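Alpha-L-rhamnosidase (Streptomyces avermitilis, PDB 3W5M) hydrolyses terminal non-reducing alpha-L-rhamnose residues from citrus flavonoids and gum arabic arabinogalactan-protein, and binds L-rhamnose through a calcium-dependent carbohydrate-binding module. Local coordinates at residues L817-N822 with A831-L836; A799-A802 with K806-G809; K81-Y86 with L400-V405; R310-K315 with T411-T416. One frame throughout, in Å; residues are numbered along the deposited sequence.

Interaction 1: L817-N822 with A831-L836; sequences LTLSMN and AAADRL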
loop_
_atom_site.group_PDB
_atom_site.type_symbol
_atom_site.label_atom_id
_atom_site.label_comp_id
_atom_site.label_asym_id
_atom_site.label_seq_id
_atom_site.Cartn_x
_atom_site.Cartn_y
_atom_site.Cartn_z
ATOM N N LEU A 817 24.041 14.040 -7.112
ATOM C CA LEU A 817 23.852 14.016 -5.667
ATOM C C LEU A 817 24.673 15.077 -4.946
ATOM O O LEU A 817 24.187 15.713 -4.001
ATOM C CB LEU A 817 24.166 12.639 -5.093
ATOM C CG LEU A 817 23.038 11.636 -5.392
ATOM C CD1 LEU A 817 23.522 10.218 -5.200
ATOM C CD2 LEU A 817 21.807 11.898 -4.536
ATOM N N THR A 818 25.919 15.258 -5.388
ATOM C CA THR A 818 26.784 16.261 -4.775
ATOM C C THR A 818 26.300 17.668 -5.056
ATOM O O THR A 818 26.357 18.504 -4.150
ATOM C CB THR A 818 28.249 16.116 -5.231
ATOM O OG1 THR A 818 28.311 16.253 -6.662
ATOM C CG2 THR A 818 28.768 14.774 -4.801
ATOM N N LEU A 819 25.815 17.936 -6.272
ATOM C CA LEU A 819 25.258 19.251 -6.592
ATOM C C LEU A 819 23.953 19.494 -5.830
ATOM O O LEU A 819 23.736 20.580 -5.265
ATOM C CB LEU A 819 25.052 19.435 -8.094
ATOM C CG LEU A 819 26.386 19.577 -8.834
ATOM C CD1 LEU A 819 26.148 19.270 -10.299
ATOM C CD2 LEU A 819 26.971 20.982 -8.632
ATOM N N SER A 820 23.105 18.469 -5.793
ATOM C CA SER A 820 21.809 18.561 -5.114
ATOM C C SER A 820 21.922 18.858 -3.612
ATOM O O SER A 820 21.186 19.695 -3.089
ATOM C CB SER A 820 21.019 17.258 -5.288
ATOM O OG SER A 820 19.680 17.477 -4.894
ATOM N N MET A 821 22.812 18.149 -2.941
ATOM C CA MET A 821 22.956 18.179 -1.492
ATOM C C MET A 821 23.960 19.238 -1.031
ATOM O O MET A 821 24.293 19.304 0.149
ATOM C CB MET A 821 23.337 16.801 -0.945
ATOM C CG MET A 821 22.273 15.732 -1.222
ATOM S SD MET A 821 22.814 14.076 -0.804
ATOM C CE MET A 821 21.264 13.175 -1.063
ATOM N N ASN A 822 24.407 20.053 -1.979
ATOM C CA ASN A 822 25.316 21.183 -1.726
ATOM C C ASN A 822 26.623 20.715 -1.127
ATOM O O ASN A 822 27.135 21.301 -0.159
ATOM C CB ASN A 822 24.609 22.270 -0.889
ATOM C CG ASN A 822 23.342 22.773 -1.566
ATOM O OD1 ASN A 822 23.365 23.122 -2.740
ATOM N ND2 ASN A 822 22.219 22.774 -0.840
ATOM N N ALA A 831 32.134 23.474 -12.720
ATOM C CA ALA A 831 32.909 22.343 -13.251
ATOM C C ALA A 831 32.168 21.018 -13.089
ATOM O O ALA A 831 32.112 20.215 -14.038
ATOM C CB ALA A 831 34.285 22.260 -12.594
ATOM N N ALA A 832 31.596 20.793 -11.897
ATOM C CA ALA A 832 30.858 19.558 -11.629
ATOM C C ALA A 832 29.638 19.446 -12.519
ATOM O O ALA A 832 29.364 18.364 -13.069
ATOM C CB ALA A 832 30.510 19.413 -10.149
ATOM N N ALA A 833 28.932 20.555 -12.718
ATOM C CA ALA A 833 27.758 20.560 -13.582
ATOM C C ALA A 833 28.117 20.412 -15.073
ATOM O O ALA A 833 27.387 19.743 -15.830
ATOM C CB ALA A 833 26.913 21.806 -13.346
ATOM N N ASP A 834 29.219 21.050 -15.492
ATOM C CA ASP A 834 29.734 20.910 -16.857
ATOM C C ASP A 834 30.024 19.436 -17.182
ATOM O O ASP A 834 29.702 18.956 -18.281
ATOM C CB ASP A 834 31.032 21.734 -17.043
ATOM C CG ASP A 834 30.774 23.238 -17.312
ATOM O OD1 ASP A 834 29.636 23.634 -17.671
ATOM O OD2 ASP A 834 31.743 24.037 -17.182
ATOM N N ARG A 835 30.664 18.750 -16.233
ATOM C CA ARG A 835 31.010 17.336 -16.317
ATOM C C ARG A 835 29.761 16.427 -16.392
ATOM O O ARG A 835 29.779 15.398 -17.062
ATOM C CB ARG A 835 31.895 16.942 -15.129
ATOM C CG ARG A 835 32.426 15.519 -15.157
ATOM C CD ARG A 835 33.069 15.193 -16.501
ATOM N NE ARG A 835 33.578 13.827 -16.596
ATOM C CZ ARG A 835 33.838 13.209 -17.752
ATOM N NH1 ARG A 835 33.630 13.831 -18.904
ATOM N NH2 ARG A 835 34.294 11.970 -17.765
ATOM N N LEU A 836 28.692 16.820 -15.698
ATOM C CA LEU A 836 27.434 16.085 -15.724
ATOM C C LEU A 836 26.844 16.132 -17.112
ATOM O O LEU A 836 26.466 15.091 -17.677
ATOM C CB LEU A 836 26.437 16.689 -14.720
ATOM C CG LEU A 836 25.016 16.114 -14.705
ATOM C CD1 LEU A 836 24.998 14.610 -14.362
ATOM C CD2 LEU A 836 24.195 16.941 -13.720
#
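Leu819 reaches across from the end of one helix and lays its two methyls against the small residues Ala832 and Ala833 of the next. The CD1 branch does most of the touching: it lies 3.9 Å from Ala833 CA, a backbone atom, and 4.0 Å from Ala833 CB. The other branch, CD2, meets Ala832 CB more loosely, at 4.2 Å. CG stands anti to the carbonyl carbon of Leu819 (chi1 -71°), an arrangement that sends the forked end outward from the helix and lets both methyls face the neighbour. Alanine suits the receiving side because its single methyl leaves the backbone accessible to a longer partner; even so, the nearest CA atoms, those of Leu819 and Ala833, remain 7.5 Å apart, a span bridged by the leucine.

Helices 812-820 and 829-842 are two consecutive, roughly antiparallel helices of the domain that forms the (alpha/alpha)6-barrel. The first ends at Ser820, and Met821 is the first residue to leave helical angles. Asn822, with positive phi (60°), is the C-prime residue of a Schellman motif: its N makes a weak bond to Leu819 O, 3.4 Å long, and the next backbone N returns to Thr818 O.

Further out, Arg829 NH1 also bonds to Leu819 O, linking the start of the second helix to the end of the first. Val824 and Val860 pack against the Leu819 side chain, while Thr864 touches Ala833. Next to Leu819, the Thr818 hydroxyl turns back along its own helix to the backbone oxygens of Ala814 and Tyr815, one turn earlier.

Interaction 2: A799-A802 with K806-G809; sequences AYVA and KVKG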
loop_
_atom_site.group_PDB
_atom_site.type_symbol
_atom_site.label_atom_id
_atom_site.label_comp_id
_atom_site.label_asym_id
_atom_site.label_seq_id
_atom_site.Cartn_x
_atom_site.Cartn_y
_atom_site.Cartn_z
ATOM N N ALA A 799 37.511 13.692 0.587
ATOM C CA ALA A 799 37.598 12.286 0.208
ATOM C C ALA A 799 37.234 12.046 -1.239
ATOM O O ALA A 799 37.859 11.210 -1.894
ATOM C CB ALA A 799 36.747 11.414 1.144
ATOM N N TYR A 800 36.251 12.783 -1.758
ATOM C CA TYR A 800 35.650 12.431 -3.035
ATOM C C TYR A 800 35.632 13.492 -4.128
ATOM O O TYR A 800 35.295 13.172 -5.281
ATOM C CB TYR A 800 34.216 11.872 -2.819
ATOM C CG TYR A 800 34.044 10.950 -1.623
ATOM C CD1 TYR A 800 34.666 9.695 -1.568
ATOM C CD2 TYR A 800 33.229 11.329 -0.545
ATOM C CE1 TYR A 800 34.487 8.860 -0.468
ATOM C CE2 TYR A 800 33.052 10.513 0.557
ATOM C CZ TYR A 800 33.665 9.280 0.595
ATOM O OH TYR A 800 33.473 8.487 1.704
ATOM N N VAL A 801 36.002 14.737 -3.798
ATOM C CA VAL A 801 35.947 15.812 -4.767
ATOM C C VAL A 801 37.366 16.265 -5.088
ATOM O O VAL A 801 38.109 16.661 -4.187
ATOM C CB VAL A 801 35.105 17.018 -4.272
ATOM C CG1 VAL A 801 34.994 18.064 -5.359
ATOM C CG2 VAL A 801 33.701 16.578 -3.855
ATOM N N ALA A 802 37.722 16.170 -6.362
ATOM C CA ALA A 802 39.052 16.545 -6.852
ATOM C C ALA A 802 39.158 18.034 -7.259
ATOM O O ALA A 802 38.143 18.724 -7.463
ATOM C CB ALA A 802 39.431 15.650 -8.023
ATOM N N LYS A 806 35.987 16.913 -10.254
ATOM C CA LYS A 806 35.576 15.547 -10.534
ATOM C C LYS A 806 35.227 14.851 -9.230
ATOM O O LYS A 806 35.919 14.976 -8.232
ATOM C CB LYS A 806 36.657 14.776 -11.299
ATOM C CG LYS A 806 36.360 14.600 -12.781
ATOM C CD LYS A 806 36.629 15.867 -13.578
ATOM C CE LYS A 806 36.173 15.733 -15.022
ATOM N NZ LYS A 806 36.694 14.503 -15.683
ATOM N N VAL A 807 34.119 14.129 -9.242
ATOM C CA VAL A 807 33.726 13.379 -8.073
ATOM C C VAL A 807 33.996 11.898 -8.348
ATOM O O VAL A 807 33.800 11.423 -9.470
ATOM C CB VAL A 807 32.245 13.637 -7.709
ATOM C CG1 VAL A 807 31.878 12.894 -6.432
ATOM C CG2 VAL A 807 31.997 15.146 -7.563
ATOM N N LYS A 808 34.459 11.215 -7.315
ATOM C CA LYS A 808 34.753 9.784 -7.339
ATOM C C LYS A 808 33.620 8.970 -7.965
ATOM O O LYS A 808 32.456 9.055 -7.535
ATOM C CB LYS A 808 35.047 9.307 -5.923
ATOM C CG LYS A 808 35.412 7.838 -5.815
ATOM C CD LYS A 808 35.757 7.506 -4.377
ATOM C CE LYS A 808 35.883 6.001 -4.157
ATOM N NZ LYS A 808 36.252 5.710 -2.737
ATOM N N GLY A 809 33.974 8.234 -9.017
ATOM C CA GLY A 809 33.073 7.326 -9.672
ATOM C C GLY A 809 32.694 7.922 -10.995
ATOM O O GLY A 809 32.325 7.194 -11.916
#
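The side chains of Tyr800 and Lys808 cross at a slant, with one lysine methylene at the rim of the phenol ring: Lys808 CD lies 3.7 Å from Tyr800 CD1, near the ring plane. The torsions of both make this possible. Tyr800 CG is anti to its own carbonyl carbon, while Lys808 puts CG opposite its backbone N (chi1 -178°) and then runs fully extended, which brings CD to the aromatic edge and carries NZ on to a salt bridge with Asp757. The tyrosine hydroxyl is likewise held, by Thr761. One ring face is covered by Ala799 CB, centred 3.6 Å above it.

Val807 sets CG1 anti to its N, which brings that methyl to 3.6 Å from Tyr800 O; its CG2 meets Val801 CG2 at 4.3 Å. Beta-branched valines suit the extended backbone here, where Val801 and Val807 form a single antiparallel bridge, a non-hydrogen-bonded pair just beyond the end of helix 783-800.

The pair is flanked by two backbone bonds, Lys808 N to Tyr800 O and the nearly straight Ala802 N to Lys806 O (173°), both 2.9 Å. Tyr800 O also receives a CA-H contact from Val807, 3.2 Å from CA to O. Backbone bonds thus hold the chain reversal that follows the helix, while the amphipathic Lys808 can rest one methylene at the ring edge and still deliver its charge to a carboxylate.

Interaction 3: K81-Y86 with L400-V405; sequences KPRTRY and LAQLEV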
loop_
_atom_site.group_PDB
_atom_site.type_symbol
_atom_site.label_atom_id
_atom_site.label_comp_id
_atom_site.label_asym_id
_atom_site.label_seq_id
_atom_site.Cartn_x
_atom_site.Cartn_y
_atom_site.Cartn_z
ATOM N N LYS A 81 -13.763 15.195 25.221
ATOM C CA LYS A 81 -14.311 13.950 25.737
ATOM C C LYS A 81 -14.467 12.959 24.576
ATOM O O LYS A 81 -14.642 13.390 23.407
ATOM C CB LYS A 81 -15.710 14.170 26.346
ATOM C CG LYS A 81 -15.802 15.138 27.521
ATOM C CD LYS A 81 -17.186 15.068 28.159
ATOM C CE LYS A 81 -18.274 15.797 27.376
ATOM N NZ LYS A 81 -19.076 14.926 26.455
ATOM N N PRO A 82 -14.449 11.651 24.888
ATOM C CA PRO A 82 -14.682 10.598 23.885
ATOM C C PRO A 82 -16.134 10.570 23.365
ATOM O O PRO A 82 -17.048 11.050 24.042
ATOM C CB PRO A 82 -14.385 9.300 24.638
ATOM C CG PRO A 82 -13.686 9.696 25.903
ATOM C CD PRO A 82 -14.115 11.091 26.212
ATOM N N ARG A 83 -16.315 10.000 22.176
ATOM C CA ARG A 83 -17.640 9.777 21.562
ATOM C C ARG A 83 -18.471 11.045 21.441
ATOM O O ARG A 83 -19.703 10.986 21.581
ATOM C CB ARG A 83 -18.487 8.816 22.385
ATOM C CG ARG A 83 -17.902 7.502 22.766
ATOM C CD ARG A 83 -18.784 6.979 23.897
ATOM N NE ARG A 83 -18.457 5.593 24.097
ATOM C CZ ARG A 83 -17.607 5.147 25.013
ATOM N NH1 ARG A 83 -17.023 5.989 25.858
ATOM N NH2 ARG A 83 -17.354 3.857 25.068
ATOM N N THR A 84 -17.828 12.184 21.228
ATOM C CA THR A 84 -18.574 13.437 21.232
ATOM C C THR A 84 -18.430 14.198 19.948
ATOM O O THR A 84 -17.314 14.347 19.431
ATOM C CB THR A 84 -18.167 14.282 22.434
ATOM O OG1 THR A 84 -18.451 13.531 23.606
ATOM C CG2 THR A 84 -18.945 15.618 22.501
ATOM N N ARG A 85 -19.564 14.670 19.427
ATOM C CA ARG A 85 -19.523 15.545 18.251
ATOM C C ARG A 85 -19.301 17.015 18.648
ATOM O O ARG A 85 -20.021 17.562 19.498
ATOM C CB ARG A 85 -20.771 15.347 17.376
ATOM C CG ARG A 85 -20.760 16.175 16.087
ATOM C CD ARG A 85 -21.857 15.708 15.118
ATOM N NE ARG A 85 -21.594 14.358 14.646
ATOM C CZ ARG A 85 -22.124 13.807 13.558
ATOM N NH1 ARG A 85 -23.015 14.484 12.832
ATOM N NH2 ARG A 85 -21.775 12.569 13.220
ATOM N N TYR A 86 -18.267 17.636 18.090
ATOM C CA TYR A 86 -17.954 19.026 18.353
ATOM C C TYR A 86 -18.222 19.872 17.125
ATOM O O TYR A 86 -17.638 19.642 16.063
ATOM C CB TYR A 86 -16.493 19.188 18.777
ATOM C CG TYR A 86 -16.237 18.590 20.138
ATOM C CD1 TYR A 86 -16.516 19.321 21.305
ATOM C CD2 TYR A 86 -15.781 17.280 20.279
ATOM C CE1 TYR A 86 -16.308 18.763 22.561
ATOM C CE2 TYR A 86 -15.572 16.720 21.546
ATOM C CZ TYR A 86 -15.828 17.470 22.674
ATOM O OH TYR A 86 -15.611 16.933 23.929
ATOM N N LEU A 400 -12.660 -7.410 16.880
ATOM C CA LEU A 400 -13.100 -6.622 18.024
ATOM C C LEU A 400 -14.192 -5.672 17.537
ATOM O O LEU A 400 -13.998 -4.906 16.584
ATOM C CB LEU A 400 -11.918 -5.841 18.631
ATOM C CG LEU A 400 -12.180 -5.111 19.953
ATOM C CD1 LEU A 400 -12.281 -6.142 21.076
ATOM C CD2 LEU A 400 -11.067 -4.126 20.241
ATOM N N ALA A 401 -15.381 -5.752 18.135
ATOM C CA ALA A 401 -16.481 -4.875 17.667
ATOM C C ALA A 401 -17.329 -4.366 18.832
ATOM O O ALA A 401 -17.627 -5.126 19.759
ATOM C CB ALA A 401 -17.355 -5.617 16.660
ATOM N N GLN A 402 -17.682 -3.096 18.778
ATOM C CA GLN A 402 -18.506 -2.443 19.828
ATOM C C GLN A 402 -19.518 -1.514 19.183
ATOM O O GLN A 402 -19.158 -0.524 18.580
ATOM C CB GLN A 402 -17.615 -1.628 20.750
ATOM C CG GLN A 402 -18.296 -0.951 21.941
ATOM C CD GLN A 402 -17.271 -0.694 23.053
ATOM O OE1 GLN A 402 -16.587 -1.625 23.494
ATOM N NE2 GLN A 402 -17.173 0.555 23.513
ATOM N N LEU A 403 -20.793 -1.891 19.304
ATOM C CA LEU A 403 -21.887 -1.099 18.773
ATOM C C LEU A 403 -22.549 -0.365 19.921
ATOM O O LEU A 403 -22.943 -0.988 20.929
ATOM C CB LEU A 403 -22.899 -2.023 18.075
ATOM C CG LEU A 403 -24.221 -1.386 17.653
ATOM C CD1 LEU A 403 -24.031 -0.461 16.462
ATOM C CD2 LEU A 403 -25.230 -2.495 17.348
ATOM N N GLU A 404 -22.640 0.949 19.783
ATOM C CA GLU A 404 -23.227 1.816 20.810
ATOM C C GLU A 404 -24.440 2.523 20.257
ATOM O O GLU A 404 -24.351 3.235 19.282
ATOM C CB GLU A 404 -22.208 2.833 21.267
ATOM C CG GLU A 404 -21.004 2.115 21.884
ATOM C CD GLU A 404 -19.995 3.063 22.491
ATOM O OE1 GLU A 404 -20.265 4.295 22.521
ATOM O OE2 GLU A 404 -18.931 2.564 22.933
ATOM N N VAL A 405 -25.577 2.294 20.884
ATOM C CA VAL A 405 -26.810 2.967 20.475
ATOM C C VAL A 405 -27.266 3.894 21.596
ATOM O O VAL A 405 -27.422 3.438 22.738
ATOM C CB VAL A 405 -27.919 1.938 20.234
ATOM C CG1 VAL A 405 -29.105 2.631 19.551
ATOM C CG2 VAL A 405 -27.384 0.763 19.405
#
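Ionic bonding dominates where Arg83 meets Glu404. The arginine presents the side of its guanidinium that carries NE and NH2, and each nitrogen takes one carboxylate oxygen: Arg83 NE to Glu404 OE1 at 2.7 Å, and Arg83 NH2 to Glu404 OE2 at 3.0 Å. OE1 uses its syn lone pair; OE2 is met on its syn side but somewhat out of the carboxylate plane. The two flat groups are 24° from coplanar, and both acceptors lie in or near the guanidinium plane. Extended chains place them there: Arg83 is stretched from CG to NE and Glu404 beyond CG, crossing at about a right angle.

A hydrogen bond from an uncharged amide adds a second layer. Gln402 NE2 donates to Glu404 OE2 at 2.7 Å, nearly in line with the C-O bond, giving this oxygen a second donor besides Arg83 NH2. The amide and guanidinium planes are only 6° apart. Glutamine suits the place because its other bonds, NE2 to Gln117 O and OE1 from Ser119 N and Ala120 N, fix which way the amide faces. With the carboxylate buried, these donors would probably favour its ionised form.

Local bonds shape the turn bearing Arg83, itself at positive phi (55°). Lys81 N donates to Tyr86 OH at 2.8 Å, and Thr84 OG1 to Pro82 O at 2.9 Å.

Arg318 NH1 to Arg83 O is a second link across the domain boundary. Such a side-on, bidentate arginine-carboxylate pair here joins two domains: the loop before strand 85-94 of the N-terminal immunoglobulin-like domain docks on strand 398-407 of a beta-sheet domain.

Interaction 4: R310-K315 with T411-T416; sequences RLPHKK and TSERIT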
loop_
_atom_site.group_PDB
_atom_site.type_symbol
_atom_site.label_atom_id
_atom_site.label_comp_id
_atom_site.label_asym_id
_atom_site.label_seq_id
_atom_site.Cartn_x
_atom_site.Cartn_y
_atom_site.Cartn_z
ATOM N N ARG A 310 -31.655 -7.911 20.821
ATOM C CA ARG A 310 -32.886 -7.148 20.847
ATOM C C ARG A 310 -32.571 -5.740 21.355
ATOM O O ARG A 310 -31.798 -5.571 22.302
ATOM C CB ARG A 310 -33.877 -7.879 21.768
ATOM C CG ARG A 310 -35.326 -7.420 21.729
ATOM C CD ARG A 310 -36.025 -7.777 23.043
ATOM N NE ARG A 310 -37.485 -7.668 22.977
ATOM C CZ ARG A 310 -38.304 -7.698 24.033
ATOM N NH1 ARG A 310 -37.820 -7.818 25.270
ATOM N NH2 ARG A 310 -39.622 -7.598 23.855
ATOM N N LEU A 311 -33.126 -4.730 20.695
ATOM C CA LEU A 311 -33.026 -3.352 21.149
ATOM C C LEU A 311 -34.420 -2.860 21.576
ATOM O O LEU A 311 -35.427 -3.417 21.127
ATOM C CB LEU A 311 -32.462 -2.456 20.040
ATOM C CG LEU A 311 -31.018 -2.717 19.588
ATOM C CD1 LEU A 311 -30.625 -1.738 18.490
ATOM C CD2 LEU A 311 -30.075 -2.656 20.779
ATOM N N PRO A 312 -34.484 -1.821 22.439
ATOM C CA PRO A 312 -35.818 -1.352 22.847
ATOM C C PRO A 312 -36.567 -0.614 21.741
ATOM O O PRO A 312 -35.943 -0.109 20.805
ATOM C CB PRO A 312 -35.510 -0.399 24.010
ATOM C CG PRO A 312 -34.132 0.093 23.730
ATOM C CD PRO A 312 -33.411 -1.084 23.131
ATOM N N HIS A 313 -37.897 -0.546 21.854
ATOM C CA HIS A 313 -38.709 0.290 20.961
ATOM C C HIS A 313 -38.739 1.727 21.470
ATOM O O HIS A 313 -39.732 2.174 22.061
ATOM C CB HIS A 313 -40.142 -0.255 20.826
ATOM C CG HIS A 313 -40.209 -1.633 20.248
ATOM N ND1 HIS A 313 -40.607 -1.876 18.950
ATOM C CD2 HIS A 313 -39.916 -2.841 20.788
ATOM C CE1 HIS A 313 -40.554 -3.176 18.713
ATOM N NE2 HIS A 313 -40.140 -3.783 19.813
ATOM N N LYS A 314 -37.631 2.433 21.266
ATOM C CA LYS A 314 -37.504 3.836 21.612
ATOM C C LYS A 314 -36.853 4.509 20.452
ATOM O O LYS A 314 -36.143 3.873 19.679
ATOM C CB LYS A 314 -36.540 4.039 22.787
ATOM C CG LYS A 314 -36.988 3.521 24.120
ATOM C CD LYS A 314 -35.898 3.855 25.117
ATOM C CE LYS A 314 -36.073 3.055 26.381
ATOM N NZ LYS A 314 -34.978 3.370 27.340
ATOM N N LYS A 315 -37.031 5.819 20.378
ATOM C CA LYS A 315 -36.431 6.634 19.347
ATOM C C LYS A 315 -34.891 6.684 19.516
ATOM O O LYS A 315 -34.392 7.048 20.572
ATOM C CB LYS A 315 -37.049 8.034 19.394
ATOM C CG LYS A 315 -36.380 9.078 18.517
ATOM C CD LYS A 315 -36.537 8.778 17.030
ATOM C CE LYS A 315 -36.099 9.971 16.190
ATOM N NZ LYS A 315 -37.006 11.138 16.379
ATOM N N THR A 411 -30.912 7.205 27.441
ATOM C CA THR A 411 -30.425 5.845 27.741
ATOM C C THR A 411 -29.583 5.308 26.574
ATOM O O THR A 411 -29.547 5.904 25.487
ATOM C CB THR A 411 -31.552 4.839 28.013
ATOM O OG1 THR A 411 -32.380 4.697 26.835
ATOM C CG2 THR A 411 -32.402 5.269 29.217
ATOM N N SER A 412 -28.897 4.200 26.809
ATOM C CA SER A 412 -28.100 3.581 25.747
ATOM C C SER A 412 -27.928 2.084 25.911
ATOM O O SER A 412 -28.201 1.503 26.967
ATOM C CB SER A 412 -26.748 4.299 25.618
ATOM O OG SER A 412 -26.019 4.130 26.784
ATOM N N GLU A 413 -27.497 1.436 24.830
ATOM C CA GLU A 413 -27.253 0.012 24.836
ATOM C C GLU A 413 -25.886 -0.166 24.197
ATOM O O GLU A 413 -25.532 0.558 23.266
ATOM C CB GLU A 413 -28.311 -0.735 24.005
ATOM C CG GLU A 413 -29.748 -0.602 24.513
ATOM C CD GLU A 413 -29.971 -1.225 25.892
ATOM O OE1 GLU A 413 -29.154 -2.072 26.330
ATOM O OE2 GLU A 413 -30.975 -0.864 26.554
ATOM N N ARG A 414 -25.128 -1.118 24.710
ATOM C CA ARG A 414 -23.855 -1.482 24.099
ATOM C C ARG A 414 -23.850 -2.974 23.757
ATOM O O ARG A 414 -24.077 -3.828 24.623
ATOM C CB ARG A 414 -22.700 -1.112 25.051
ATOM C CG ARG A 414 -21.339 -1.225 24.398
ATOM C CD ARG A 414 -20.236 -0.962 25.411
ATOM N NE ARG A 414 -20.230 0.441 25.817
ATOM C CZ ARG A 414 -19.246 1.021 26.493
ATOM N NH1 ARG A 414 -18.167 0.333 26.840
ATOM N NH2 ARG A 414 -19.348 2.290 26.829
ATOM N N ILE A 415 -23.601 -3.292 22.486
ATOM C CA ILE A 415 -23.544 -4.674 22.026
ATOM C C ILE A 415 -22.087 -4.893 21.625
ATOM O O ILE A 415 -21.510 -4.059 20.941
ATOM C CB ILE A 415 -24.496 -4.902 20.817
ATOM C CG1 ILE A 415 -25.949 -4.490 21.158
ATOM C CG2 ILE A 415 -24.393 -6.329 20.306
ATOM C CD1 ILE A 415 -26.585 -5.299 22.285
ATOM N N THR A 416 -21.473 -5.972 22.100
ATOM C CA THR A 416 -20.068 -6.202 21.779
ATOM C C THR A 416 -19.785 -7.618 21.307
ATOM O O THR A 416 -20.534 -8.558 21.587
ATOM C CB THR A 416 -19.143 -5.936 22.999
ATOM O OG1 THR A 416 -19.523 -6.807 24.057
ATOM C CG2 THR A 416 -19.232 -4.491 23.490
#
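Leu311 and Pro312 press on the aliphatic part of Glu413, and this is the close-packed half of the contact. Pro312 CD comes to 3.9 Å from Glu413 CG, and Leu311 CD2 to 4.1 Å from Glu413 CB, the leucine and glutamate side chains lying alongside each other and pointing opposite ways. Glu413 can serve as an apolar surface because its chain bends at chi2 (-64°), offering CB and CG to the partners while the carboxylate turns aside. Tyr407 packs on both Leu311 and Pro312, and proline's ring adds rigid bulk as strand 303-311 ends.

Here two sheets face one another: strand 303-311 belongs to a seven-stranded antiparallel sheet, and strand 412-416 is the outermost strand of a mixed five-stranded one, as in a beta-sandwich. The touching pieces run nearly antiparallel, 159° apart, with Leu311 CA and Glu413 CA separated by 7.6 Å.

Toward the solvent the backbones diverge, Lys314 CA and Thr411 CA standing 9.6 Å apart, and a single polar bond spans the gap. An inverse gamma turn centred on His313 precedes Lys314, whose extended chain takes NZ to Thr411 OG1 at 3.0 Å.

Asp409 completes the outer group, pairing its OD2 with Lys314 NZ and its OD1 with Thr411 OG1. By contrast, Glu413 OE2 stays 5.9 Å from Lys314 NZ, too far for an ion pair. The lysine's charge is therefore probably met mainly by Asp409, with threonine as an auxiliary acceptor, and Glu413 probably adds no more than a longer-range electrostatic attraction.

How the interactions relate
From the N terminus, 81-86 comes first, then 310-315; their partners 400-405 and 411-416 follow in the same order, so interactions 3 and 4 cross. Interaction 3 closes a loop of 313 residues and ties the immunoglobulin-like domain to strand 398-407, whereas interaction 4 closes 95 residues and joins two sheets. They share a sheet: strands 398-407 and 412-416 are neighbours, probably bonded through Leu403 N and Ile415 O. Later, interaction 2 closes three residues between the end of helix 783-800 and the loop after it; interaction 1 then closes eight between helices 812-820 and 829-842. These two touch, Thr818 packing on Val807, but lie about 56 to 74 Å, centre to centre, from the first pair.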